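Local coordinates for epimerase family protein SDR39U1 (Homo sapiens, PDB 4B4O) that binds NADPH and is thought to act as an NADP-dependent oxidoreductase of the short-chain dehydrogenase/reductase family, at residues W41-L44 with A45-L49; Q113-L116 with T117-Y120; G127-D130 with F131-L135; N225-F228 with A229-G233. The protein carries 3 engineered substitutions. One frame throughout, in Å; residues are numbered along the deposited sequence.

Interaction 1 (W41-L44 with A45-L49); sequences WDEL and AASGL
Ala45 N donates to Trp41 O at 3.1 Å, the first step in the i to i+4 ladder of the short helix 41-47, which follows strand 38-40 in the Rossmann-type domain. Ala46 N to Asp42 O and Ser47 N to Glu43 O continue the ladder, the latter nearly straight at 172°. The last rung is less regular: Gly48 N lies 2.9 Å from Leu44 O but sits above the plane of that carbonyl. Gly48 then leaves the helix with phi 97°, and at these backbone angles a CB would press on the carbonyl O of Ser47.

Among the side chains, Ser47 turns its hydroxyl back onto the helix. With chi1 at 47°, OG sits between the backbone N and the carbonyl carbon and donates to Glu43 O at 3.0 Å, so that this oxygen is held by the amide and the hydroxyl of one residue, arriving from opposite faces of its plane. The buried Trp41 reaches Thr85 and Leu89 of helix 72-95 and touches Arg32 and Ala59, both NADP-binding residues. Leu44 also packs inward, against Ala92. Where the helix ends, Leu44 CD1 lies 3.5 Å from Gly48 O and 4.2 Å from Leu49 CD1.

Interaction 2 (Q113-L116 with T117-Y120); sequences QPSL and TAEY
Gln113 meets Tyr120 through its backbone: Tyr120 OH is placed to donate to Gln113 O, though the modelled separation is too short to be reliable, and the pair closes the mouth of a surface loop that lies between strand 102-108 and helix 131-143. Gln113 CB also lies 3.4 Å from Tyr120 OH, the two side chains running alongside each other, while the bent glutamine chain takes NE2 to Pro114 O at 3.0 Å, in the carbonyl plane and on a lone pair.

At Ser115 the chain makes an ST turn. With OG anti to its own amide nitrogen (chi1 169°), the hydroxyl oxygen points into the bend and accepts from Thr117 N at 3.1 Å and from Ala118 N at 2.9 Å, the second bond the straighter of the two at 161°. Thr117 OG1 adds a weak third donor. Replacing this serine by an alanine would probably leave the amides of Thr117 and Ala118 without their shared acceptor and set the bend free to open. Leu116 lies within the turn.

A water ties the two limbs further, donating to Ser115 O at 2.9 Å and to Ala118 O at 2.7 Å. Backbone hydrogen bonds join Ser115 with Gly264 and Tyr120 with Lys266 and Ile268, anchoring the loop from outside. Within the turn itself, the Ser115 hydroxyl satisfies two backbone amides and the water two backbone carbonyls.

Interaction 3 (G127-D130 with F131-L135); sequences GDFD and FFSNL
Asp130 and Ser133 form a capping box at the start of helix 131-143. Asp130 OD1 accepts from Ser133 N at 2.7 Å, met nearly end-on to its C-O bond, and Ser133 OG in turn accepts from Asp130 N at 2.9 Å. The aspartate can reach because its CG stands between N and the carbonyl carbon (chi1 71°), which swings the carboxylate over the first turn. Phe129 N donates to the same hydroxyl oxygen at 3.1 Å, so two successive amides of the incoming loop converge on Ser133 OG. Asn134 N to Asp130 O, 169° at the hydrogen, begins the regular ladder.

The Phe129 ring covers one side of Ser133: OG sits over its centre, 3.3 Å above the plane, and CB makes a CH-pi contact 3.6 Å from the ring centroid. An alanine here is likely to uncover the serine and open a gap between the cap and the loop residues Gln113 and Pro114, on which the ring also rests. Farther out, Phe131 meets Trp70 edge-to-face, Leu135 packs on Leu79 and Arg82 of helix 72-95, and Phe132 lies against Arg257 and Met260 of helix 255-262.

Interaction 4 (N225-F228 with A229-G233); sequences NAEF and AQTFG. Engineered in segment 229-233: Phe232 (natural residue Leu).
Glu227 O is gripped twice by Thr231: the backbone N donates at 3.0 Å and the hydroxyl OG1 at 2.8 Å, from opposite faces of the carbonyl plane. The site lies in the N-terminal half of the alpha helix 225-236, where a threonine commonly turns its hydroxyl back to the carbonyl four residues earlier. Here OG1 stands beside its own amide, anti to the carbonyl carbon (chi1 -55°), which brings it above the Glu227 carbonyl plane rather than onto a lone pair. The Glu227 chain runs extended alongside, its CG 3.9 Å from OG1.

The neighbouring rungs are ordinary helical ones: Ala229 N to Asn225 O, Gln230 N to Ala226 O at 164°, and Phe232 N to Phe228 O. Asn225 OD1 accepts from Ile183 N, tying the first turn to the loop after helix 166-176.

One turn apart, Phe228 and Phe232 point the same way from the helix. Phe232 is an engineered residue, a leucine in the natural protein. The two rings meet obliquely, their planes 36° apart and their centroids 5.5 Å apart. Both reach Met168 of helix 166-176 and Leu288 of helix 284-293, so the helix is joined to two others through this buried side; Phe228 additionally stacks on Phe190. Phe232 CB lies over one face of the Phe228 ring, and the closest approach between the two side chains runs from Phe228 CZ to Phe232 CD2, at 3.8 Å.

In the fold
The four contacts come in series along the chain. Interactions 1, 2 and 3 fall within the NAD-dependent epimerase/dehydratase range, and interaction 4 follows on helix 225-236. Interactions 1 and 4 lie on opposite sides of the chain's centre, with centres about 45 Å apart. Interactions 2 and 3, both reached after strand 102-108 of the parallel sheet, touch: Gln113 CA lies 3.3 Å from Phe129 CZ, joining the surface loop to the cap of helix 131-143. Interactions 1 and 3 share helix 72-95, packing on different parts of it. Interaction 1 lies beside the cofactor, the Trp41 side chain about 5 Å from NADPH, whereas the Phe228 side chain of interaction 4 is about 11 Å away.

Interaction 1 (W41-L44 with A45-L49)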
loop_
_atom_site.group_PDB
_atom_site.type_symbol
_atom_site.label_atom_id
_atom_site.label_comp_id
_atom_site.label_asym_id
_atom_site.label_seq_id
_atom_site.Cartn_x
_atom_site.Cartn_y
_atom_site.Cartn_z
ATOM N N TRP A 41 -18.021 8.583 -6.124
ATOM C CA TRP A 41 -17.768 7.844 -7.376
ATOM C C TRP A 41 -18.863 8.077 -8.370
ATOM O O TRP A 41 -18.596 8.291 -9.554
ATOM C CB TRP A 41 -17.575 6.348 -7.114
ATOM C CG TRP A 41 -16.336 6.119 -6.281
ATOM C CD1 TRP A 41 -16.266 5.873 -4.917
ATOM C CD2 TRP A 41 -14.934 6.212 -6.707
ATOM N NE1 TRP A 41 -14.970 5.777 -4.491
ATOM C CE2 TRP A 41 -14.125 5.967 -5.509
ATOM C CE3 TRP A 41 -14.296 6.440 -7.911
ATOM C CZ2 TRP A 41 -12.745 5.948 -5.553
ATOM C CZ3 TRP A 41 -12.902 6.426 -7.939
ATOM C CH2 TRP A 41 -12.145 6.185 -6.793
ATOM N N ASP A 42 -20.099 8.078 -7.896
ATOM C CA ASP A 42 -21.237 8.347 -8.760
ATOM C C ASP A 42 -21.133 9.727 -9.388
ATOM O O ASP A 42 -21.474 9.913 -10.553
ATOM C CB ASP A 42 -22.561 8.226 -7.986
ATOM C CG ASP A 42 -22.889 6.788 -7.604
ATOM O OD1 ASP A 42 -22.219 5.850 -8.105
ATOM O OD2 ASP A 42 -23.827 6.603 -6.805
ATOM N N GLU A 43 -20.678 10.692 -8.604
ATOM C CA GLU A 43 -20.534 12.057 -9.080
ATOM C C GLU A 43 -19.411 12.167 -10.103
ATOM O O GLU A 43 -19.567 12.870 -11.084
ATOM C CB GLU A 43 -20.346 13.010 -7.895
ATOM C CG GLU A 43 -19.829 14.435 -8.180
ATOM C CD GLU A 43 -19.967 15.303 -6.904
ATOM O OE1 GLU A 43 -19.971 14.738 -5.757
ATOM O OE2 GLU A 43 -20.118 16.551 -7.019
ATOM N N LEU A 44 -18.310 11.463 -9.890
ATOM C CA LEU A 44 -17.211 11.450 -10.851
ATOM C C LEU A 44 -17.627 10.887 -12.209
ATOM O O LEU A 44 -17.221 11.393 -13.243
ATOM C CB LEU A 44 -16.038 10.633 -10.301
ATOM C CG LEU A 44 -14.817 10.430 -11.196
ATOM C CD1 LEU A 44 -14.042 11.727 -11.332
ATOM C CD2 LEU A 44 -13.969 9.333 -10.605
ATOM N N ALA A 45 -18.422 9.824 -12.196
ATOM C CA ALA A 45 -18.879 9.204 -13.432
ATOM C C ALA A 45 -19.866 10.101 -14.151
ATOM O O ALA A 45 -19.934 10.093 -15.373
ATOM C CB ALA A 45 -19.521 7.856 -13.143
ATOM N N ALA A 46 -20.636 10.864 -13.383
ATOM C CA ALA A 46 -21.698 11.706 -13.930
ATOM C C ALA A 46 -21.144 12.939 -14.599
ATOM O O ALA A 46 -21.451 13.214 -15.746
ATOM C CB ALA A 46 -22.662 12.134 -12.825
ATOM N N SER A 47 -20.355 13.704 -13.850
ATOM C CA SER A 47 -19.929 15.032 -14.288
ATOM C C SER A 47 -18.423 15.159 -14.520
ATOM O O SER A 47 -17.963 16.202 -14.956
ATOM C CB SER A 47 -20.429 16.096 -13.310
ATOM O OG SER A 47 -20.175 15.715 -11.973
ATOM N N GLY A 48 -17.656 14.100 -14.277
ATOM C CA GLY A 48 -16.269 14.063 -14.735
ATOM C C GLY A 48 -15.249 14.456 -13.699
ATOM O O GLY A 48 -15.565 14.638 -12.524
ATOM N N LEU A 49 -14.009 14.588 -14.143
ATOM C CA LEU A 49 -12.891 14.839 -13.239
ATOM C C LEU A 49 -12.915 16.297 -12.773
ATOM O O LEU A 49 -12.929 17.195 -13.603
ATOM C CB LEU A 49 -11.576 14.533 -13.964
ATOM C CG LEU A 49 -10.309 14.370 -13.114
ATOM C CD1 LEU A 49 -10.205 13.011 -12.422
ATOM C CD2 LEU A 49 -9.070 14.618 -13.965
#

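Interaction 2 (Q113-L116 with T117-Y120)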
loop_
_atom_site.group_PDB
_atom_site.type_symbol
_atom_site.label_atom_id
_atom_site.label_comp_id
_atom_site.label_asym_id
_atom_site.label_seq_id
_atom_site.Cartn_x
_atom_site.Cartn_y
_atom_site.Cartn_z
ATOM N N GLN A 113 6.987 -13.066 -6.883
ATOM C CA GLN A 113 6.819 -14.421 -6.417
ATOM C C GLN A 113 7.501 -14.607 -5.048
ATOM O O GLN A 113 8.703 -14.437 -4.920
ATOM C CB GLN A 113 7.391 -15.367 -7.484
ATOM C CG GLN A 113 7.632 -16.826 -7.114
ATOM C CD GLN A 113 6.372 -17.665 -6.938
ATOM O OE1 GLN A 113 5.718 -18.100 -7.937
ATOM N NE2 GLN A 113 6.058 -17.974 -5.661
ATOM N N PRO A 114 6.723 -14.962 -4.019
ATOM C CA PRO A 114 7.343 -15.251 -2.732
ATOM C C PRO A 114 8.362 -16.365 -2.846
ATOM O O PRO A 114 8.152 -17.326 -3.584
ATOM C CB PRO A 114 6.169 -15.698 -1.871
ATOM C CG PRO A 114 4.986 -15.038 -2.482
ATOM C CD PRO A 114 5.255 -15.111 -3.958
ATOM N N SER A 115 9.454 -16.210 -2.100
ATOM C CA SER A 115 10.646 -17.035 -2.241
ATOM C C SER A 115 11.585 -16.769 -1.073
ATOM O O SER A 115 11.658 -15.668 -0.563
ATOM C CB SER A 115 11.368 -16.709 -3.552
ATOM O OG SER A 115 12.658 -17.310 -3.606
ATOM N N LEU A 116 12.294 -17.797 -0.649
ATOM C CA LEU A 116 13.244 -17.652 0.425
ATOM C C LEU A 116 14.631 -17.264 -0.105
ATOM O O LEU A 116 15.521 -16.911 0.676
ATOM C CB LEU A 116 13.307 -18.954 1.244
ATOM C CG LEU A 116 12.102 -19.196 2.161
ATOM C CD1 LEU A 116 12.052 -20.668 2.587
ATOM C CD2 LEU A 116 12.145 -18.236 3.356
ATOM N N THR A 117 14.813 -17.363 -1.421
ATOM C CA THR A 117 16.114 -17.143 -2.052
ATOM C C THR A 117 16.130 -15.968 -3.047
ATOM O O THR A 117 17.162 -15.348 -3.220
ATOM C CB THR A 117 16.565 -18.424 -2.789
ATOM O OG1 THR A 117 15.638 -18.706 -3.852
ATOM C CG2 THR A 117 16.652 -19.632 -1.804
ATOM N N ALA A 118 15.012 -15.685 -3.713
ATOM C CA ALA A 118 14.999 -14.684 -4.778
ATOM C C ALA A 118 15.128 -13.267 -4.235
ATOM O O ALA A 118 14.937 -13.012 -3.035
ATOM C CB ALA A 118 13.747 -14.789 -5.631
ATOM N N GLU A 119 15.466 -12.361 -5.141
ATOM C CA GLU A 119 15.590 -10.946 -4.855
ATOM C C GLU A 119 14.975 -10.167 -6.018
ATOM O O GLU A 119 15.291 -10.422 -7.172
ATOM C CB GLU A 119 17.069 -10.587 -4.671
ATOM C CG GLU A 119 17.341 -9.106 -4.548
ATOM C CD GLU A 119 18.781 -8.786 -4.136
ATOM O OE1 GLU A 119 19.135 -9.032 -2.937
ATOM O OE2 GLU A 119 19.517 -8.208 -4.988
ATOM N N TYR A 120 14.112 -9.214 -5.717
ATOM C CA TYR A 120 13.354 -8.515 -6.740
ATOM C C TYR A 120 13.606 -7.020 -6.694
ATOM O O TYR A 120 13.781 -6.458 -5.624
ATOM C CB TYR A 120 11.854 -8.764 -6.526
ATOM C CG TYR A 120 11.466 -10.232 -6.533
ATOM C CD1 TYR A 120 11.266 -10.899 -7.724
ATOM C CD2 TYR A 120 11.322 -10.941 -5.348
ATOM C CE1 TYR A 120 10.935 -12.228 -7.738
ATOM C CE2 TYR A 120 10.994 -12.278 -5.357
ATOM C CZ TYR A 120 10.804 -12.915 -6.552
ATOM O OH TYR A 120 10.446 -14.237 -6.602
HETATM O O HOH W 1 12.363 -13.377 -2.203
#

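Interaction 3 (G127-D130 with F131-L135)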
loop_
_atom_site.group_PDB
_atom_site.type_symbol
_atom_site.label_atom_id
_atom_site.label_comp_id
_atom_site.label_asym_id
_atom_site.label_seq_id
_atom_site.Cartn_x
_atom_site.Cartn_y
_atom_site.Cartn_z
ATOM N N GLY A 127 3.509 -11.110 -11.407
ATOM C CA GLY A 127 2.124 -10.801 -11.728
ATOM C C GLY A 127 1.260 -11.905 -12.322
ATOM O O GLY A 127 0.182 -11.594 -12.841
ATOM N N ASP A 128 1.673 -13.168 -12.200
ATOM C CA ASP A 128 1.062 -14.235 -12.972
ATOM C C ASP A 128 1.036 -15.644 -12.346
ATOM O O ASP A 128 0.970 -16.633 -13.069
ATOM C CB ASP A 128 1.808 -14.321 -14.303
ATOM C CG ASP A 128 3.317 -14.586 -14.126
ATOM O OD1 ASP A 128 3.848 -14.576 -12.990
ATOM O OD2 ASP A 128 3.988 -14.811 -15.156
ATOM N N PHE A 129 1.083 -15.746 -11.021
ATOM C CA PHE A 129 1.264 -17.056 -10.350
ATOM C C PHE A 129 0.287 -17.347 -9.211
ATOM O O PHE A 129 0.297 -18.438 -8.658
ATOM C CB PHE A 129 2.691 -17.159 -9.805
ATOM C CG PHE A 129 3.062 -16.017 -8.933
ATOM C CD1 PHE A 129 2.697 -16.006 -7.597
ATOM C CD2 PHE A 129 3.718 -14.920 -9.462
ATOM C CE1 PHE A 129 3.015 -14.931 -6.789
ATOM C CE2 PHE A 129 4.047 -13.847 -8.667
ATOM C CZ PHE A 129 3.699 -13.846 -7.326
ATOM N N ASP A 130 -0.518 -16.367 -8.839
ATOM C CA ASP A 130 -1.539 -16.556 -7.818
ATOM C C ASP A 130 -2.557 -15.426 -7.925
ATOM O O ASP A 130 -2.425 -14.530 -8.752
ATOM C CB ASP A 130 -0.927 -16.657 -6.404
ATOM C CG ASP A 130 -0.372 -15.315 -5.872
ATOM O OD1 ASP A 130 -0.512 -14.251 -6.499
ATOM O OD2 ASP A 130 0.269 -15.330 -4.792
ATOM N N PHE A 131 -3.551 -15.452 -7.063
ATOM C CA PHE A 131 -4.603 -14.472 -7.134
ATOM C C PHE A 131 -4.126 -13.017 -6.983
ATOM O O PHE A 131 -4.546 -12.123 -7.732
ATOM C CB PHE A 131 -5.651 -14.768 -6.066
ATOM C CG PHE A 131 -6.728 -13.728 -5.992
ATOM C CD1 PHE A 131 -7.851 -13.837 -6.779
ATOM C CD2 PHE A 131 -6.599 -12.645 -5.157
ATOM C CE1 PHE A 131 -8.839 -12.887 -6.722
ATOM C CE2 PHE A 131 -7.578 -11.687 -5.101
ATOM C CZ PHE A 131 -8.702 -11.812 -5.882
ATOM N N PHE A 132 -3.276 -12.775 -5.991
ATOM C CA PHE A 132 -2.841 -11.405 -5.689
ATOM C C PHE A 132 -1.849 -10.844 -6.706
ATOM O O PHE A 132 -1.855 -9.653 -6.981
ATOM C CB PHE A 132 -2.278 -11.340 -4.274
ATOM C CG PHE A 132 -3.293 -11.636 -3.234
ATOM C CD1 PHE A 132 -4.298 -10.710 -2.954
ATOM C CD2 PHE A 132 -3.289 -12.843 -2.566
ATOM C CE1 PHE A 132 -5.272 -10.986 -2.022
ATOM C CE2 PHE A 132 -4.262 -13.134 -1.615
ATOM C CZ PHE A 132 -5.266 -12.202 -1.353
ATOM N N SER A 133 -1.009 -11.705 -7.267
ATOM C CA SER A 133 -0.114 -11.278 -8.336
ATOM C C SER A 133 -0.930 -10.942 -9.594
ATOM O O SER A 133 -0.718 -9.894 -10.197
ATOM C CB SER A 133 0.960 -12.340 -8.613
ATOM O OG SER A 133 0.405 -13.621 -8.820
ATOM N N ASN A 134 -1.875 -11.809 -9.967
ATOM C CA ASN A 134 -2.800 -11.500 -11.053
ATOM C C ASN A 134 -3.589 -10.221 -10.773
ATOM O O ASN A 134 -3.843 -9.427 -11.680
ATOM C CB ASN A 134 -3.770 -12.662 -11.324
ATOM C CG ASN A 134 -3.117 -13.783 -12.139
ATOM O OD1 ASN A 134 -2.515 -13.511 -13.182
ATOM N ND2 ASN A 134 -3.225 -15.048 -11.679
ATOM N N LEU A 135 -3.988 -10.023 -9.523
ATOM C CA LEU A 135 -4.679 -8.790 -9.164
ATOM C C LEU A 135 -3.817 -7.580 -9.562
ATOM O O LEU A 135 -4.267 -6.710 -10.271
ATOM C CB LEU A 135 -5.028 -8.760 -7.657
ATOM C CG LEU A 135 -5.597 -7.454 -7.046
ATOM C CD1 LEU A 135 -7.042 -7.175 -7.423
ATOM C CD2 LEU A 135 -5.444 -7.467 -5.535
#

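Interaction 4 (N225-F228 with A229-G233)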
loop_
_atom_site.group_PDB
_atom_site.type_symbol
_atom_site.label_atom_id
_atom_site.label_comp_id
_atom_site.label_asym_id
_atom_site.label_seq_id
_atom_site.Cartn_x
_atom_site.Cartn_y
_atom_site.Cartn_z
ATOM N N ASN A 225 10.286 -11.897 9.033
ATOM C CA ASN A 225 9.204 -11.848 10.007
ATOM C C ASN A 225 9.669 -12.095 11.451
ATOM O O ASN A 225 9.179 -11.440 12.361
ATOM C CB ASN A 225 8.099 -12.845 9.632
ATOM C CG ASN A 225 7.038 -12.984 10.698
ATOM O OD1 ASN A 225 7.220 -13.708 11.678
ATOM N ND2 ASN A 225 5.921 -12.277 10.521
ATOM N N ALA A 226 10.601 -13.037 11.653
ATOM C CA ALA A 226 11.187 -13.274 12.985
ATOM C C ALA A 226 11.846 -12.012 13.496
ATOM O O ALA A 226 11.650 -11.631 14.655
ATOM C CB ALA A 226 12.200 -14.400 12.965
ATOM N N GLU A 227 12.609 -11.339 12.637
ATOM C CA GLU A 227 13.280 -10.073 13.038
ATOM C C GLU A 227 12.264 -8.959 13.362
ATOM O O GLU A 227 12.432 -8.221 14.321
ATOM C CB GLU A 227 14.312 -9.613 11.978
ATOM C CG GLU A 227 14.961 -8.234 12.239
ATOM C CD GLU A 227 15.754 -7.683 11.032
ATOM O OE1 GLU A 227 16.243 -8.539 10.226
ATOM O OE2 GLU A 227 15.877 -6.427 10.863
ATOM N N PHE A 228 11.189 -8.887 12.591
ATOM C CA PHE A 228 10.095 -7.973 12.907
ATOM C C PHE A 228 9.484 -8.192 14.307
ATOM O O PHE A 228 9.284 -7.245 15.064
ATOM C CB PHE A 228 8.970 -8.068 11.848
ATOM C CG PHE A 228 7.698 -7.412 12.276
ATOM C CD1 PHE A 228 7.586 -6.039 12.245
ATOM C CD2 PHE A 228 6.652 -8.157 12.781
ATOM C CE1 PHE A 228 6.441 -5.413 12.677
ATOM C CE2 PHE A 228 5.497 -7.539 13.234
ATOM C CZ PHE A 228 5.388 -6.163 13.176
ATOM N N ALA A 229 9.143 -9.430 14.624
ATOM C CA ALA A 229 8.513 -9.729 15.901
ATOM C C ALA A 229 9.438 -9.348 17.048
ATOM O O ALA A 229 9.015 -8.738 18.034
ATOM C CB ALA A 229 8.108 -11.206 15.978
ATOM N N GLN A 230 10.700 -9.725 16.913
ATOM C CA GLN A 230 11.698 -9.477 17.941
ATOM C C GLN A 230 11.921 -7.973 18.166
ATOM O O GLN A 230 11.883 -7.505 19.300
ATOM C CB GLN A 230 12.988 -10.197 17.554
ATOM C CG GLN A 230 14.155 -10.009 18.498
ATOM C CD GLN A 230 15.472 -10.600 17.895
ATOM O OE1 GLN A 230 15.555 -11.795 17.541
ATOM N NE2 GLN A 230 16.506 -9.734 17.759
ATOM N N THR A 231 12.083 -7.224 17.077
ATOM C CA THR A 231 12.300 -5.764 17.126
ATOM C C THR A 231 11.095 -5.018 17.667
ATOM O O THR A 231 11.207 -4.045 18.374
ATOM C CB THR A 231 12.597 -5.200 15.715
ATOM O OG1 THR A 231 13.699 -5.905 15.143
ATOM C CG2 THR A 231 12.955 -3.702 15.756
ATOM N N PHE A 232 9.914 -5.519 17.337
ATOM C CA PHE A 232 8.682 -4.917 17.809
ATOM C C PHE A 232 8.507 -5.143 19.317
ATOM O O PHE A 232 8.165 -4.214 20.047
ATOM C CB PHE A 232 7.508 -5.498 17.021
ATOM C CG PHE A 232 6.216 -4.764 17.191
ATOM C CD1 PHE A 232 6.176 -3.448 17.615
ATOM C CD2 PHE A 232 5.017 -5.395 16.860
ATOM C CE1 PHE A 232 4.960 -2.784 17.739
ATOM C CE2 PHE A 232 3.805 -4.732 16.958
ATOM C CZ PHE A 232 3.776 -3.430 17.405
ATOM N N GLY A 233 8.731 -6.373 19.773
ATOM C CA GLY A 233 8.748 -6.672 21.199
ATOM C C GLY A 233 9.748 -5.788 21.940
ATOM O O GLY A 233 9.399 -5.155 22.951
#